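Local coordinates for protein alanine racemase (Oenococcus oeni PSU-1, PDB 3HUR) that belongs to the alanine racemase family, whose chains join a TIM-barrel domain to a mainly beta C-terminal domain, at residues A[230-235]-A[249-254]; A[255-260]-A[282-287]; A[125-130]-A[160-165]. All coordinates share one frame; numbering follows the deposited sequence.

Contact 1 of 3, residues A[230-235]-A[249-254]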
# COMPACT_ATOMS: atom_id res chain seq x y z
N SER A 230 12.17 12.10 22.00
CA SER A 230 10.85 11.51 21.96
C SER A 230 10.74 10.26 22.80
O SER A 230 9.63 9.77 23.05
CB SER A 230 10.48 11.16 20.53
OG SER A 230 11.15 10.00 20.08
N GLY A 231 11.89 9.74 23.24
CA GLY A 231 11.90 8.56 24.09
C GLY A 231 12.02 7.24 23.33
O GLY A 231 11.92 6.14 23.92
N VAL A 232 12.19 7.31 22.03
CA VAL A 232 12.36 6.08 21.28
C VAL A 232 13.81 5.57 21.40
O VAL A 232 14.71 6.32 21.79
CB VAL A 232 12.08 6.26 19.76
CG1 VAL A 232 10.68 6.77 19.52
CG2 VAL A 232 13.15 7.12 19.10
N ASN A 233 14.00 4.31 21.00
CA ASN A 233 15.31 3.71 20.82
C ASN A 233 15.96 4.12 19.52
O ASN A 233 15.62 3.61 18.48
CB ASN A 233 15.20 2.18 20.84
CG ASN A 233 16.53 1.50 21.10
OD1 ASN A 233 16.61 0.55 21.89
ND2 ASN A 233 17.60 2.02 20.49
N VAL A 234 16.93 5.01 19.59
CA VAL A 234 17.69 5.46 18.40
C VAL A 234 18.46 4.39 17.53
O VAL A 234 18.77 4.63 16.37
CB VAL A 234 18.64 6.60 18.86
CG1 VAL A 234 19.73 6.95 17.82
CG2 VAL A 234 17.77 7.83 19.19
N SER A 235 18.73 3.21 18.09
CA SER A 235 19.52 2.16 17.41
C SER A 235 18.74 1.25 16.45
O SER A 235 19.33 0.33 15.86
CB SER A 235 20.17 1.27 18.47
OG SER A 235 19.20 0.44 19.09
N ARG A 249 8.98 7.45 26.97
CA ARG A 249 8.28 7.62 25.66
C ARG A 249 7.26 8.74 25.84
O ARG A 249 6.45 8.67 26.74
CB ARG A 249 7.60 6.33 25.17
CG ARG A 249 6.86 6.47 23.80
CD ARG A 249 6.18 5.14 23.29
NE ARG A 249 5.72 4.30 24.40
CZ ARG A 249 4.56 4.44 25.06
NH1 ARG A 249 3.66 5.38 24.72
NH2 ARG A 249 4.28 3.61 26.07
N ILE A 250 7.33 9.80 25.04
CA ILE A 250 6.54 10.99 25.30
C ILE A 250 5.22 11.03 24.55
O ILE A 250 4.35 11.83 24.87
CB ILE A 250 7.35 12.31 25.04
CG1 ILE A 250 7.45 12.67 23.55
CG2 ILE A 250 8.75 12.20 25.62
CD1 ILE A 250 8.16 13.97 23.33
N PHE A 251 5.04 10.15 23.59
CA PHE A 251 3.87 10.26 22.70
C PHE A 251 3.03 9.00 22.84
O PHE A 251 3.54 7.97 23.23
CB PHE A 251 4.31 10.43 21.25
CG PHE A 251 5.18 9.33 20.77
CD1 PHE A 251 4.65 8.23 20.18
CD2 PHE A 251 6.54 9.37 21.01
CE1 PHE A 251 5.47 7.17 19.77
CE2 PHE A 251 7.36 8.33 20.62
CZ PHE A 251 6.84 7.21 20.00
N SER A 252 1.74 9.12 22.51
CA SER A 252 0.78 8.04 22.42
C SER A 252 -0.15 8.36 21.27
O SER A 252 -0.36 9.54 20.92
CB SER A 252 -0.08 8.04 23.64
OG SER A 252 0.62 7.63 24.79
N VAL A 253 -0.72 7.31 20.68
CA VAL A 253 -1.82 7.48 19.77
C VAL A 253 -3.05 7.11 20.62
O VAL A 253 -3.07 6.08 21.31
CB VAL A 253 -1.70 6.64 18.50
CG1 VAL A 253 -2.96 6.85 17.61
CG2 VAL A 253 -0.45 6.99 17.73
N CYS A 254 -4.04 7.99 20.59
CA CYS A 254 -5.22 7.83 21.38
C CYS A 254 -6.45 7.92 20.53
O CYS A 254 -6.45 8.49 19.43
CB CYS A 254 -5.32 8.98 22.38
SG CYS A 254 -4.02 9.06 23.54
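The chain passes from its TIM barrel into its C-terminal beta domain here, where S230 and G231, in the loop after barrel strand 222-223, meet R249 and I250, just before strand 251-263, and F251, its first residue. One backbone hydrogen bond ties the two together: I250 N to S230 O, 3.0 Å, fairly straight at 162°, with the donor lying above the carbonyl plane. CG2 of I250 also comes up to S230 O at 3.6 Å, while CD1 reaches across to S230 CA. Next along, the main chains touch, G231 CA 4.1 Å from R249 CA; G231 has no side chain to hold them apart.

The F251 ring is met at its edge by V232 CG1, 3.8 Å from CE2, and by S230 O, 3.6 Å from the same carbon. Over one face lies R249 CG, offset toward the rim. With that CG set anti to the backbone N (chi1 -180°), R249 runs along its own segment and gives NH1 to F251 O at 3.0 Å, in the plane of both guanidinium and carbonyl. S230 OG is bonded to Q227 O and takes a weak bond from V232 N. Beyond the contact, I250 rests on A18, A19 and N22 of helix 16-30, and F251 on V12, I346 and L366. This is the passage from barrel to beta domain that characterises the two-domain alanine racemase fold.

Contact 2 of 3, residues A[255-260]-A[282-287]; sequences SEIADV and YVATLP
Residues 255-260 and 282-287 run antiparallel in the beta domain, where D259 and T285 form a hydrogen-bonded pair, T285 N giving a straight 2.8 Å bond to D259 O, while T285 O takes A258 N at 3.0 Å and, weakly, D259 N. V260 and A284 follow as a non-hydrogen-bonded pair.

On the face of V260 and A284, the A284 methyl sits against I257, its CB 3.8 Å from CD1. L286 crosses I257 at a slant, CD2 4.0 Å from CG1. V260 CG1, anti to the backbone N (chi1 -166°), slants against the Y282 ring, 3.7 Å from CD1.

On the face of D259 and T285 the two CB atoms stand 3.9 Å apart. A water bridges T285 OG1, at 2.7 Å, and V283 O, to which it donates. T285 OG1 is further held by Y271 OH of a third subunit, and A258 O takes a bond from T357 OG1 of a second subunit, so two other subunits meet the contact here.

Beyond the bulge, P287 CD meets both E256 O and S255 OG, 3.2 Å from that OG; S255 OG itself is bonded to P9 O. With A258 and D259 both facing T285, the geometry is that of a classic beta bulge in an antiparallel pair.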
# COMPACT_ATOMS: atom_id res chain seq x y z
N SER A 255 -7.54 7.44 21.11
CA SER A 255 -8.85 7.61 20.57
C SER A 255 -9.83 7.71 21.75
O SER A 255 -9.42 7.97 22.88
CB SER A 255 -9.18 6.45 19.64
OG SER A 255 -10.47 6.60 19.06
N GLU A 256 -11.12 7.50 21.49
CA GLU A 256 -12.15 7.58 22.52
C GLU A 256 -13.31 6.67 22.19
O GLU A 256 -13.48 6.30 21.06
CB GLU A 256 -12.63 9.03 22.67
CG GLU A 256 -13.42 9.55 21.47
CD GLU A 256 -13.72 11.03 21.56
OE1 GLU A 256 -14.42 11.43 22.50
OE2 GLU A 256 -13.28 11.80 20.69
N ILE A 257 -14.11 6.32 23.19
CA ILE A 257 -15.26 5.45 23.00
C ILE A 257 -16.34 6.28 22.30
O ILE A 257 -16.75 7.30 22.84
CB ILE A 257 -15.82 4.97 24.37
CG1 ILE A 257 -14.83 4.08 25.09
CG2 ILE A 257 -17.15 4.23 24.20
CD1 ILE A 257 -15.35 3.49 26.40
N ALA A 258 -16.80 5.81 21.13
CA ALA A 258 -17.88 6.43 20.35
C ALA A 258 -19.25 5.78 20.58
O ALA A 258 -20.28 6.39 20.31
CB ALA A 258 -17.54 6.40 18.82
N ASP A 259 -19.26 4.54 21.07
CA ASP A 259 -20.49 3.81 21.29
C ASP A 259 -20.26 2.70 22.34
O ASP A 259 -19.25 1.99 22.30
CB ASP A 259 -20.97 3.21 19.97
CG ASP A 259 -22.43 2.70 20.01
OD1 ASP A 259 -23.24 3.28 20.76
OD2 ASP A 259 -22.75 1.74 19.24
N VAL A 260 -21.20 2.58 23.28
CA VAL A 260 -21.24 1.45 24.24
C VAL A 260 -22.57 0.69 24.14
O VAL A 260 -23.64 1.30 24.17
CB VAL A 260 -21.09 1.92 25.69
CG1 VAL A 260 -20.80 0.72 26.58
CG2 VAL A 260 -19.99 2.95 25.81
N TYR A 282 -20.49 -5.10 28.88
CA TYR A 282 -20.44 -4.01 27.93
C TYR A 282 -19.31 -4.09 26.90
O TYR A 282 -18.20 -4.58 27.18
CB TYR A 282 -20.32 -2.71 28.70
CG TYR A 282 -21.56 -2.37 29.47
CD1 TYR A 282 -22.52 -1.51 28.93
CD2 TYR A 282 -21.79 -2.91 30.75
CE1 TYR A 282 -23.66 -1.18 29.62
CE2 TYR A 282 -22.96 -2.59 31.46
CZ TYR A 282 -23.88 -1.72 30.88
OH TYR A 282 -25.04 -1.38 31.54
N VAL A 283 -19.63 -3.60 25.69
CA VAL A 283 -18.68 -3.49 24.58
C VAL A 283 -18.64 -2.10 23.95
O VAL A 283 -19.67 -1.55 23.56
CB VAL A 283 -19.02 -4.41 23.48
CG1 VAL A 283 -18.12 -4.11 22.26
CG2 VAL A 283 -18.86 -5.84 23.96
N ALA A 284 -17.42 -1.56 23.86
CA ALA A 284 -17.18 -0.24 23.29
C ALA A 284 -16.71 -0.36 21.83
O ALA A 284 -15.93 -1.27 21.47
CB ALA A 284 -16.18 0.52 24.13
N THR A 285 -17.24 0.52 21.01
CA THR A 285 -16.80 0.75 19.62
C THR A 285 -15.90 2.00 19.54
O THR A 285 -16.30 3.10 19.97
CB THR A 285 -18.00 1.06 18.73
OG1 THR A 285 -18.92 0.01 18.85
CG2 THR A 285 -17.60 1.26 17.25
N LEU A 286 -14.70 1.83 18.98
CA LEU A 286 -13.73 2.91 18.92
C LEU A 286 -13.64 3.34 17.46
O LEU A 286 -13.69 2.50 16.57
CB LEU A 286 -12.35 2.42 19.44
CG LEU A 286 -12.34 1.69 20.78
CD1 LEU A 286 -10.93 1.31 21.16
CD2 LEU A 286 -12.97 2.48 21.92
N PRO A 287 -13.52 4.63 17.21
CA PRO A 287 -13.64 5.06 15.84
C PRO A 287 -12.30 5.02 15.10
O PRO A 287 -11.89 6.02 14.51
CB PRO A 287 -14.19 6.46 15.99
CG PRO A 287 -13.49 6.97 17.23
CD PRO A 287 -13.47 5.78 18.13
O HOH W 1 -20.18 -1.08 21.01

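Contact 3 of 3, residues A[125-130]-A[160-165]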
# COMPACT_ATOMS: atom_id res chain seq x y z
N VAL A 125 29.04 31.49 14.75
CA VAL A 125 29.46 30.51 13.78
C VAL A 125 29.90 29.27 14.49
O VAL A 125 30.29 29.34 15.64
CB VAL A 125 30.62 31.04 12.90
CG1 VAL A 125 30.15 32.23 12.05
CG2 VAL A 125 31.84 31.39 13.74
N SER A 126 29.81 28.13 13.81
CA SER A 126 30.21 26.86 14.36
C SER A 126 31.14 26.21 13.39
O SER A 126 30.91 26.21 12.20
CB SER A 126 29.03 25.90 14.55
OG SER A 126 28.33 26.19 15.73
N LEU A 127 32.16 25.57 13.92
CA LEU A 127 33.19 25.03 13.10
C LEU A 127 33.04 23.53 13.15
O LEU A 127 33.08 22.91 14.21
CB LEU A 127 34.51 25.48 13.69
CG LEU A 127 35.76 25.30 12.88
CD1 LEU A 127 35.73 26.19 11.67
CD2 LEU A 127 36.88 25.70 13.84
N ALA A 128 32.81 22.95 11.98
CA ALA A 128 32.45 21.56 11.90
C ALA A 128 33.69 20.79 11.54
O ALA A 128 34.36 21.12 10.58
CB ALA A 128 31.38 21.36 10.83
N ILE A 129 33.99 19.77 12.33
CA ILE A 129 35.11 18.94 12.06
C ILE A 129 34.71 17.67 11.32
O ILE A 129 34.11 16.78 11.89
CB ILE A 129 35.86 18.56 13.37
CG1 ILE A 129 36.17 19.81 14.21
CG2 ILE A 129 37.11 17.78 13.04
CD1 ILE A 129 36.75 20.94 13.44
N ASP A 130 35.06 17.59 10.06
CA ASP A 130 34.86 16.37 9.29
C ASP A 130 35.79 15.29 9.80
O ASP A 130 36.93 15.20 9.37
CB ASP A 130 35.13 16.62 7.80
CG ASP A 130 34.89 15.37 6.91
OD1 ASP A 130 34.42 14.31 7.40
OD2 ASP A 130 35.19 15.45 5.69
N PHE A 160 30.67 29.63 18.36
CA PHE A 160 29.64 29.09 19.20
C PHE A 160 29.99 27.69 19.58
O PHE A 160 29.69 27.25 20.68
CB PHE A 160 28.29 29.11 18.45
CG PHE A 160 27.16 28.60 19.27
CD1 PHE A 160 26.74 27.29 19.16
CD2 PHE A 160 26.54 29.42 20.19
CE1 PHE A 160 25.70 26.81 19.95
CE2 PHE A 160 25.49 28.96 20.98
CZ PHE A 160 25.07 27.65 20.85
N SER A 161 30.60 26.96 18.65
CA SER A 161 30.92 25.55 18.87
C SER A 161 31.98 25.11 17.89
O SER A 161 32.04 25.63 16.77
CB SER A 161 29.68 24.63 18.68
OG SER A 161 29.64 23.55 19.61
N VAL A 162 32.79 24.14 18.31
CA VAL A 162 33.61 23.37 17.42
C VAL A 162 33.12 21.97 17.64
O VAL A 162 33.13 21.49 18.79
CB VAL A 162 35.12 23.43 17.77
CG1 VAL A 162 35.91 22.54 16.81
CG2 VAL A 162 35.61 24.86 17.75
N TYR A 163 32.69 21.32 16.56
CA TYR A 163 31.82 20.16 16.72
C TYR A 163 32.00 19.09 15.66
O TYR A 163 32.47 19.36 14.56
CB TYR A 163 30.35 20.62 16.75
CG TYR A 163 29.77 20.90 15.40
CD1 TYR A 163 30.07 22.07 14.74
CD2 TYR A 163 28.97 19.97 14.75
CE1 TYR A 163 29.61 22.32 13.48
CE2 TYR A 163 28.47 20.23 13.48
CZ TYR A 163 28.78 21.42 12.85
OH TYR A 163 28.32 21.71 11.58
N THR A 164 31.57 17.88 16.02
CA THR A 164 31.51 16.73 15.11
C THR A 164 30.44 15.77 15.61
O THR A 164 29.87 15.97 16.68
CB THR A 164 32.86 15.96 15.13
OG1 THR A 164 32.98 15.10 13.99
CG2 THR A 164 33.00 15.11 16.41
N HIS A 165 30.22 14.67 14.92
CA HIS A 165 29.46 13.57 15.55
C HIS A 165 29.88 12.27 14.92
O HIS A 165 30.37 12.26 13.78
CB HIS A 165 27.96 13.71 15.30
CG HIS A 165 27.61 13.50 13.86
ND1 HIS A 165 27.00 12.35 13.42
CD2 HIS A 165 27.91 14.23 12.76
CE1 HIS A 165 26.89 12.41 12.10
NE2 HIS A 165 27.45 13.54 11.68
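Four backbone hydrogen bonds join the neighbouring parallel strands 125-128 and 160-163, whose axes lie 4.7 Å apart and only 6° from parallel. F160 N binds V125 O, L127 N binds S161 O, Y163 N binds L127 O, and I129 N binds Y163 O, the last at 2.7 Å and nearly straight at 175°.

One side-chain bond extends the series past the strand ends: T164 OG1 donates to I129 O at 2.9 Å. The same hydroxyl is bonded to T131 OG1.

Among apolar contacts, V162 is flanked by two neighbours. Its CG1 meets I129 CG1 at 3.8 Å, and its CG2 lies alongside L127 CD2 at 4.2 Å, these two side chains pointing the same way.

The aromatic contact is on the other face. With chi1 at 79°, CG of Y163 between its backbone N and carbonyl carbon, the ring leans back over the first strand: CZ comes within 3.3 Å of A128 CB, and CE1 within 3.8 Å of S126 CB. Its OH, itself 3.2 Å from A128 CB, is bonded to T106 OG1, and W85 meets the ring edge-to-face. S126 OG approaches the edge of the F160 ring.

Helix 141-153 connects the two strands in a beta-alpha-beta unit; strands 103-107 and 201-202 flank the pair in the barrel, and W187 and L190 of helix 174-191 pack on I129, W187 on T164 as well.

The three contacts follow the chain from barrel to beta domain. Contact 3 is inside the barrel wall, contact 1 is at the passage out of it, and contact 2 is well into the C-terminal sheet. Contacts 1 and 2 share strand 251-263: R249-C254 runs straight on into S255-V260, yet their centres are about 25 Å apart, and they are joined through the strand itself. Contacts 1 and 3 are about 29 Å apart between centres and about 10 Å between nearest atoms, without touching. Contacts 2 and 3 lie on opposite sides of the chain's centre, about 53 Å between their own centres. Of the three, contact 2 alone meets other subunits.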